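Local coordinates for protein Nsp15 (Middle East respiratory syndrome-related coronavirus, PDB 5YVD) that probably cleaves RNA at uridylates as the coronavirus endoribonuclease of the EndoU clan, assembled from six copies of the chain, at residues Y145-Y153 and I184-S194; I5-F15 and F55-V63. All coordinates share one frame; numbering follows the deposited sequence.

Interaction 1 of 2, residues Y145-Y153 and I184-S194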
# COMPACT_ATOMS: atom_id res chain seq x y z
N TYR A 145 -26.05 -6.80 44.95
CA TYR A 145 -24.83 -5.99 44.88
C TYR A 145 -25.17 -4.58 44.37
O TYR A 145 -26.22 -4.38 43.71
CB TYR A 145 -23.79 -6.66 43.99
CG TYR A 145 -23.38 -8.03 44.46
CD1 TYR A 145 -22.57 -8.18 45.58
CD2 TYR A 145 -23.78 -9.18 43.79
CE1 TYR A 145 -22.17 -9.43 46.03
CE2 TYR A 145 -23.39 -10.45 44.23
CZ TYR A 145 -22.58 -10.57 45.36
OH TYR A 145 -22.19 -11.81 45.83
N PRO A 146 -24.30 -3.60 44.66
CA PRO A 146 -24.56 -2.24 44.18
C PRO A 146 -24.56 -2.21 42.66
O PRO A 146 -23.66 -2.77 42.03
CB PRO A 146 -23.39 -1.42 44.74
CG PRO A 146 -22.73 -2.28 45.76
CD PRO A 146 -22.99 -3.69 45.32
N CYS A 147 -25.56 -1.55 42.08
CA CYS A 147 -25.84 -1.73 40.67
C CYS A 147 -26.21 -0.44 39.97
O CYS A 147 -27.14 0.23 40.37
CB CYS A 147 -26.98 -2.72 40.53
SG CYS A 147 -27.79 -2.69 38.92
N MET A 148 -25.48 -0.13 38.91
CA MET A 148 -25.89 0.90 37.97
C MET A 148 -26.91 0.30 36.98
O MET A 148 -26.64 -0.68 36.31
CB MET A 148 -24.69 1.40 37.19
CG MET A 148 -23.50 1.84 38.02
SD MET A 148 -21.93 1.65 37.13
CE MET A 148 -21.02 2.87 38.06
N VAL A 149 -28.09 0.90 36.89
CA VAL A 149 -29.13 0.41 35.99
C VAL A 149 -29.11 1.25 34.75
O VAL A 149 -29.39 2.44 34.80
CB VAL A 149 -30.52 0.55 36.62
CG1 VAL A 149 -31.60 0.06 35.63
CG2 VAL A 149 -30.57 -0.21 37.93
N GLY A 150 -28.83 0.61 33.62
CA GLY A 150 -28.69 1.33 32.37
C GLY A 150 -29.95 2.02 31.88
O GLY A 150 -31.00 1.90 32.49
N PRO A 151 -29.85 2.72 30.74
CA PRO A 151 -30.97 3.48 30.16
C PRO A 151 -31.97 2.64 29.37
O PRO A 151 -31.79 1.44 29.24
CB PRO A 151 -30.25 4.47 29.24
CG PRO A 151 -28.99 3.76 28.83
CD PRO A 151 -28.59 2.89 29.99
N ASP A 152 -33.02 3.26 28.86
CA ASP A 152 -34.06 2.53 28.11
C ASP A 152 -33.71 2.30 26.64
O ASP A 152 -34.61 2.28 25.77
CB ASP A 152 -35.40 3.25 28.21
CG ASP A 152 -35.94 3.30 29.62
OD1 ASP A 152 -35.67 2.35 30.39
OD2 ASP A 152 -36.65 4.28 29.94
N TYR A 153 -32.42 2.07 26.38
CA TYR A 153 -31.97 1.70 25.06
C TYR A 153 -30.62 0.99 25.12
O TYR A 153 -29.94 0.99 26.14
CB TYR A 153 -31.83 2.94 24.22
CG TYR A 153 -30.71 3.84 24.70
CD1 TYR A 153 -30.98 4.90 25.58
CD2 TYR A 153 -29.39 3.65 24.27
CE1 TYR A 153 -29.96 5.73 26.02
CE2 TYR A 153 -28.37 4.49 24.71
CZ TYR A 153 -28.65 5.53 25.59
OH TYR A 153 -27.65 6.39 26.05
N ILE A 184 -18.21 -0.75 43.28
CA ILE A 184 -18.49 0.68 43.36
C ILE A 184 -20.00 0.94 43.51
O ILE A 184 -20.84 0.29 42.86
CB ILE A 184 -17.95 1.39 42.11
CG1 ILE A 184 -16.44 1.58 42.28
CG2 ILE A 184 -18.64 2.72 41.85
CD1 ILE A 184 -15.70 1.68 40.96
N ASP A 185 -20.33 1.90 44.38
CA ASP A 185 -21.72 2.34 44.60
C ASP A 185 -22.15 3.43 43.60
O ASP A 185 -21.58 4.52 43.59
CB ASP A 185 -21.92 2.83 46.03
CG ASP A 185 -22.21 1.69 47.00
OD1 ASP A 185 -23.35 1.61 47.51
OD2 ASP A 185 -21.31 0.84 47.22
N PRO A 186 -23.17 3.13 42.77
CA PRO A 186 -23.63 4.03 41.70
C PRO A 186 -24.02 5.42 42.17
O PRO A 186 -24.65 5.55 43.20
CB PRO A 186 -24.92 3.35 41.20
CG PRO A 186 -25.42 2.58 42.39
CD PRO A 186 -24.14 2.03 42.98
N THR A 187 -23.64 6.45 41.43
CA THR A 187 -24.23 7.77 41.61
C THR A 187 -25.44 7.83 40.69
O THR A 187 -25.30 7.61 39.48
CB THR A 187 -23.23 8.87 41.20
OG1 THR A 187 -21.91 8.52 41.65
CG2 THR A 187 -23.66 10.21 41.79
N GLU A 188 -26.63 8.10 41.23
CA GLU A 188 -27.80 8.36 40.38
C GLU A 188 -27.38 9.35 39.28
O GLU A 188 -26.52 10.22 39.48
CB GLU A 188 -28.99 8.92 41.19
CG GLU A 188 -29.76 7.86 41.99
CD GLU A 188 -30.19 8.33 43.39
OE1 GLU A 188 -29.47 9.14 44.04
OE2 GLU A 188 -31.25 7.86 43.87
N CYS A 189 -28.01 9.22 38.12
CA CYS A 189 -27.41 9.66 36.89
C CYS A 189 -28.44 9.84 35.76
O CYS A 189 -29.45 9.13 35.66
CB CYS A 189 -26.31 8.64 36.58
SG CYS A 189 -25.91 8.19 34.91
N ILE A 190 -28.20 10.85 34.95
CA ILE A 190 -29.02 11.16 33.79
C ILE A 190 -28.37 10.40 32.61
O ILE A 190 -27.18 10.06 32.69
CB ILE A 190 -29.10 12.73 33.64
CG1 ILE A 190 -30.38 13.25 34.30
CG2 ILE A 190 -29.02 13.25 32.21
CD1 ILE A 190 -31.65 12.69 33.71
N TYR A 191 -29.13 10.09 31.55
CA TYR A 191 -28.50 9.48 30.36
C TYR A 191 -28.71 10.24 29.06
O TYR A 191 -29.83 10.61 28.72
CB TYR A 191 -29.01 8.07 30.16
CG TYR A 191 -28.44 7.07 31.11
CD1 TYR A 191 -27.13 6.61 30.96
CD2 TYR A 191 -29.21 6.56 32.15
CE1 TYR A 191 -26.59 5.67 31.83
CE2 TYR A 191 -28.70 5.63 33.03
CZ TYR A 191 -27.39 5.18 32.87
OH TYR A 191 -26.88 4.23 33.76
N THR A 192 -27.63 10.45 28.31
CA THR A 192 -27.73 10.91 26.92
C THR A 192 -28.45 9.83 26.16
O THR A 192 -28.56 8.72 26.65
CB THR A 192 -26.35 11.16 26.29
OG1 THR A 192 -25.53 10.00 26.45
CG2 THR A 192 -25.67 12.35 26.94
N GLN A 193 -28.95 10.11 24.97
CA GLN A 193 -29.92 9.19 24.33
C GLN A 193 -29.47 8.57 23.02
O GLN A 193 -30.25 7.87 22.39
CB GLN A 193 -31.25 9.91 24.10
CG GLN A 193 -31.92 10.36 25.37
CD GLN A 193 -32.50 9.20 26.13
OE1 GLN A 193 -33.05 8.28 25.56
NE2 GLN A 193 -32.37 9.25 27.44
N SER A 194 -28.25 8.86 22.59
CA SER A 194 -27.66 8.18 21.44
C SER A 194 -28.45 8.36 20.13
O SER A 194 -28.47 7.46 19.30
CB SER A 194 -27.50 6.68 21.76
OG SER A 194 -26.71 6.45 22.93
O HOH W 1 -21.44 -1.81 41.11
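Y153 OH donates to T192 O at 2.6 Å, and K70 is bonded to the same hydroxyl, so the end of this buried phenol is gripped from within the contact and from helix 69-74. The bond belongs to the junction at which edge strand 148-149 of the middle-domain sheet faces the loop that runs from strand 174-178 towards helix 205-212. A torsion of 67° sets the Y153 ring between its own backbone N and carbonyl carbon; T192 O then lies at the ring edge, and the Q193 backbone passes over one face. S194 OG lies near the ring and is bonded by D68 and K70.

One residue before T192, Y191 lies across P151 at about a right angle. This is a CH-pi contact: P151 CD stands 3.9 Å from the ring centroid, only 11° off the normal. From there the Y191 hydroxyl reaches back to V149 O at 3.3 Å, approaching from above the carbonyl plane. At the other end two prolines meet, P146 CB lying 3.9 Å from P186 CD, while M148 CG rests on P186 CB. Beside them one water donates to both P146 O and I184 O, at 2.6 Å from the former.

Interaction 2 of 2, residues I5-F15 and F55-V63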
# COMPACT_ATOMS: atom_id res chain seq x y z
N ILE A 5 -12.73 -19.09 8.29
CA ILE A 5 -13.48 -17.92 8.71
C ILE A 5 -14.27 -17.39 7.54
O ILE A 5 -15.46 -17.11 7.66
CB ILE A 5 -12.51 -16.87 9.25
CG1 ILE A 5 -12.01 -17.34 10.61
CG2 ILE A 5 -13.18 -15.51 9.34
CD1 ILE A 5 -10.64 -16.83 10.96
N ALA A 6 -13.62 -17.28 6.38
CA ALA A 6 -14.31 -16.91 5.15
C ALA A 6 -15.51 -17.80 4.89
O ALA A 6 -16.53 -17.35 4.38
CB ALA A 6 -13.35 -16.97 3.98
N PHE A 7 -15.39 -19.08 5.23
CA PHE A 7 -16.45 -20.03 4.94
C PHE A 7 -17.64 -19.78 5.84
O PHE A 7 -18.77 -19.70 5.38
CB PHE A 7 -15.91 -21.45 5.09
CG PHE A 7 -16.93 -22.54 4.82
CD1 PHE A 7 -17.05 -23.08 3.54
CD2 PHE A 7 -17.72 -23.04 5.85
CE1 PHE A 7 -17.98 -24.08 3.29
CE2 PHE A 7 -18.64 -24.04 5.61
CZ PHE A 7 -18.77 -24.56 4.32
N ASN A 8 -17.38 -19.62 7.13
CA ASN A 8 -18.43 -19.27 8.08
C ASN A 8 -19.15 -17.97 7.66
O ASN A 8 -20.39 -17.90 7.64
CB ASN A 8 -17.85 -19.12 9.50
CG ASN A 8 -17.56 -20.45 10.16
OD1 ASN A 8 -18.20 -20.82 11.13
ND2 ASN A 8 -16.57 -21.17 9.65
N VAL A 9 -18.38 -16.94 7.31
CA VAL A 9 -18.98 -15.65 6.96
C VAL A 9 -19.92 -15.76 5.77
O VAL A 9 -20.99 -15.13 5.76
CB VAL A 9 -17.92 -14.58 6.68
CG1 VAL A 9 -18.49 -13.40 5.91
CG2 VAL A 9 -17.32 -14.10 7.99
N VAL A 10 -19.53 -16.57 4.79
CA VAL A 10 -20.29 -16.67 3.55
C VAL A 10 -21.48 -17.57 3.75
O VAL A 10 -22.57 -17.27 3.29
CB VAL A 10 -19.43 -17.23 2.40
CG1 VAL A 10 -20.25 -17.40 1.14
CG2 VAL A 10 -18.25 -16.33 2.13
N LYS A 11 -21.27 -18.68 4.45
CA LYS A 11 -22.26 -19.74 4.52
C LYS A 11 -23.18 -19.54 5.70
O LYS A 11 -24.32 -19.94 5.68
CB LYS A 11 -21.59 -21.09 4.64
CG LYS A 11 -21.97 -22.04 3.53
CD LYS A 11 -21.33 -21.70 2.18
CE LYS A 11 -21.88 -22.63 1.10
NZ LYS A 11 -21.15 -22.59 -0.19
N GLN A 12 -22.67 -18.88 6.73
CA GLN A 12 -23.37 -18.86 8.00
C GLN A 12 -23.60 -17.41 8.49
O GLN A 12 -24.24 -17.18 9.52
CB GLN A 12 -22.54 -19.69 8.99
CG GLN A 12 -23.30 -20.70 9.81
CD GLN A 12 -24.20 -21.62 9.01
OE1 GLN A 12 -23.81 -22.70 8.60
NE2 GLN A 12 -25.44 -21.20 8.82
N GLY A 13 -23.13 -16.44 7.71
CA GLY A 13 -23.33 -15.04 8.01
C GLY A 13 -22.29 -14.44 8.94
O GLY A 13 -22.04 -13.25 8.89
N HIS A 14 -21.71 -15.26 9.82
CA HIS A 14 -20.65 -14.81 10.72
C HIS A 14 -19.89 -16.03 11.26
O HIS A 14 -20.10 -17.13 10.78
CB HIS A 14 -21.20 -13.93 11.86
CG HIS A 14 -22.10 -14.66 12.81
ND1 HIS A 14 -21.87 -14.69 14.17
CD2 HIS A 14 -23.24 -15.36 12.60
CE1 HIS A 14 -22.82 -15.40 14.75
NE2 HIS A 14 -23.66 -15.81 13.82
N PHE A 15 -19.01 -15.86 12.22
CA PHE A 15 -18.29 -17.02 12.69
C PHE A 15 -19.07 -17.84 13.74
O PHE A 15 -19.39 -17.33 14.82
CB PHE A 15 -16.94 -16.61 13.26
CG PHE A 15 -16.12 -17.76 13.66
CD1 PHE A 15 -15.58 -18.58 12.69
CD2 PHE A 15 -15.94 -18.06 15.00
CE1 PHE A 15 -14.81 -19.69 13.06
CE2 PHE A 15 -15.20 -19.16 15.38
CZ PHE A 15 -14.64 -19.98 14.40
N PHE A 55 -10.57 -8.63 9.78
CA PHE A 55 -11.63 -9.44 9.21
C PHE A 55 -12.09 -10.53 10.13
O PHE A 55 -13.28 -10.88 10.13
CB PHE A 55 -11.11 -10.06 7.90
CG PHE A 55 -12.02 -11.10 7.29
CD1 PHE A 55 -13.32 -10.79 6.94
CD2 PHE A 55 -11.54 -12.36 7.02
CE1 PHE A 55 -14.13 -11.74 6.35
CE2 PHE A 55 -12.34 -13.32 6.45
CZ PHE A 55 -13.63 -13.01 6.11
N GLU A 56 -11.16 -11.12 10.89
CA GLU A 56 -11.49 -12.22 11.81
C GLU A 56 -12.30 -11.68 13.00
O GLU A 56 -13.31 -12.25 13.40
CB GLU A 56 -10.22 -12.96 12.26
CG GLU A 56 -10.43 -14.08 13.28
CD GLU A 56 -9.14 -14.78 13.74
OE1 GLU A 56 -8.20 -14.88 12.92
OE2 GLU A 56 -9.08 -15.25 14.91
N LEU A 57 -11.87 -10.55 13.54
CA LEU A 57 -12.54 -9.96 14.67
C LEU A 57 -13.92 -9.51 14.28
O LEU A 57 -14.89 -9.69 15.02
CB LEU A 57 -11.75 -8.78 15.17
CG LEU A 57 -10.41 -9.12 15.80
CD1 LEU A 57 -9.70 -7.89 16.33
CD2 LEU A 57 -10.61 -10.14 16.91
N TYR A 58 -14.01 -8.91 13.10
CA TYR A 58 -15.30 -8.69 12.46
C TYR A 58 -16.17 -9.96 12.45
O TYR A 58 -17.29 -9.94 12.94
CB TYR A 58 -15.12 -8.19 11.04
CG TYR A 58 -16.42 -8.03 10.33
CD1 TYR A 58 -16.73 -8.81 9.20
CD2 TYR A 58 -17.36 -7.13 10.78
CE1 TYR A 58 -17.94 -8.67 8.56
CE2 TYR A 58 -18.57 -6.99 10.15
CZ TYR A 58 -18.85 -7.76 9.05
OH TYR A 58 -20.05 -7.57 8.44
N ALA A 59 -15.66 -11.05 11.89
CA ALA A 59 -16.48 -12.26 11.81
C ALA A 59 -16.83 -12.84 13.17
O ALA A 59 -17.86 -13.49 13.31
CB ALA A 59 -15.80 -13.33 10.98
N LYS A 60 -16.00 -12.60 14.15
CA LYS A 60 -16.22 -13.11 15.47
C LYS A 60 -17.00 -12.13 16.31
O LYS A 60 -17.28 -12.40 17.44
CB LYS A 60 -14.88 -13.46 16.09
CG LYS A 60 -14.41 -14.84 15.74
CD LYS A 60 -12.91 -14.97 15.74
CE LYS A 60 -12.46 -16.40 15.85
NZ LYS A 60 -11.26 -16.54 16.69
N ARG A 61 -17.37 -11.00 15.75
CA ARG A 61 -18.15 -10.01 16.46
C ARG A 61 -19.24 -10.67 17.23
O ARG A 61 -19.77 -11.65 16.81
CB ARG A 61 -18.73 -9.00 15.49
CG ARG A 61 -20.16 -9.24 15.06
CD ARG A 61 -20.50 -8.52 13.77
NE ARG A 61 -20.10 -9.34 12.65
CZ ARG A 61 -20.83 -9.58 11.58
NH1 ARG A 61 -22.01 -9.05 11.43
NH2 ARG A 61 -20.35 -10.37 10.66
N ALA A 62 -19.56 -10.14 18.39
CA ALA A 62 -20.64 -10.68 19.18
C ALA A 62 -21.99 -10.21 18.75
O ALA A 62 -22.29 -9.07 18.87
CB ALA A 62 -20.43 -10.32 20.61
N VAL A 63 -22.84 -11.13 18.32
CA VAL A 63 -24.12 -10.78 17.77
C VAL A 63 -25.22 -10.78 18.82
O VAL A 63 -26.04 -11.68 18.89
CB VAL A 63 -24.48 -11.71 16.62
CG1 VAL A 63 -25.77 -11.25 15.93
CG2 VAL A 63 -23.32 -11.69 15.65
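I5 and A59 carry the helix pair of this contact in the N-terminal oligomerisation domain, where segments 5-12 and 55-59 cross at 41° with their axes 10.3 Å apart; H14 carries the chain beyond it. I5 divides its two branches between neighbours. CG2 packs 3.7 Å from F55 CE2, whereas CD1 reaches the aliphatic part of E56. A59 CB lies between I5 CG2 and V9 CG2, and the ring edge of F55 faces the backbone of A6.

Past the helix end, G13 takes a positive phi and the chain turns back over the last turn of helix 51-59. H14 CG is tucked between its backbone N and carbonyl carbon (chi1 66°), with CB against A59 O, which lies at the ring edge near its plane. F15 N donates to that same A59 O at 2.9 Å with an N-H...O angle of 159°. K60 runs alongside F15, laying CE over the ring face. An in-plane bond from R61 NE to Y58 O fixes the guanidinium, with NH2 over the Y58 ring towards its rim; R61 N reaches Y58 O from the opposite face. M265 and A287 of a second subunit pack on V9 and H14; within the chain, H14 ND1 lies 3.6 Å from V63 CG2.

Overall arrangement
Interaction 2 comes first from the N terminus: it brings helix 2-12 against helix 51-59, closing a loop that holds the strands 24-27, 30-35 and 38-44, and its surface is shared with a second subunit. The chain goes on into the middle domain, within which interaction 1 opens at 145-153. Its pairing with 184-194 closes a shorter loop that includes strands 153-156, 159-162 and 174-178, joining outer strand 148-149 of the five-stranded sheet to the loop between strand 174-178 and helix 205-212. The two closures neither nest nor cross but follow in series. The centres of interactions 1 and 2 are about 32 Å apart, and their nearest atoms about 14 Å apart.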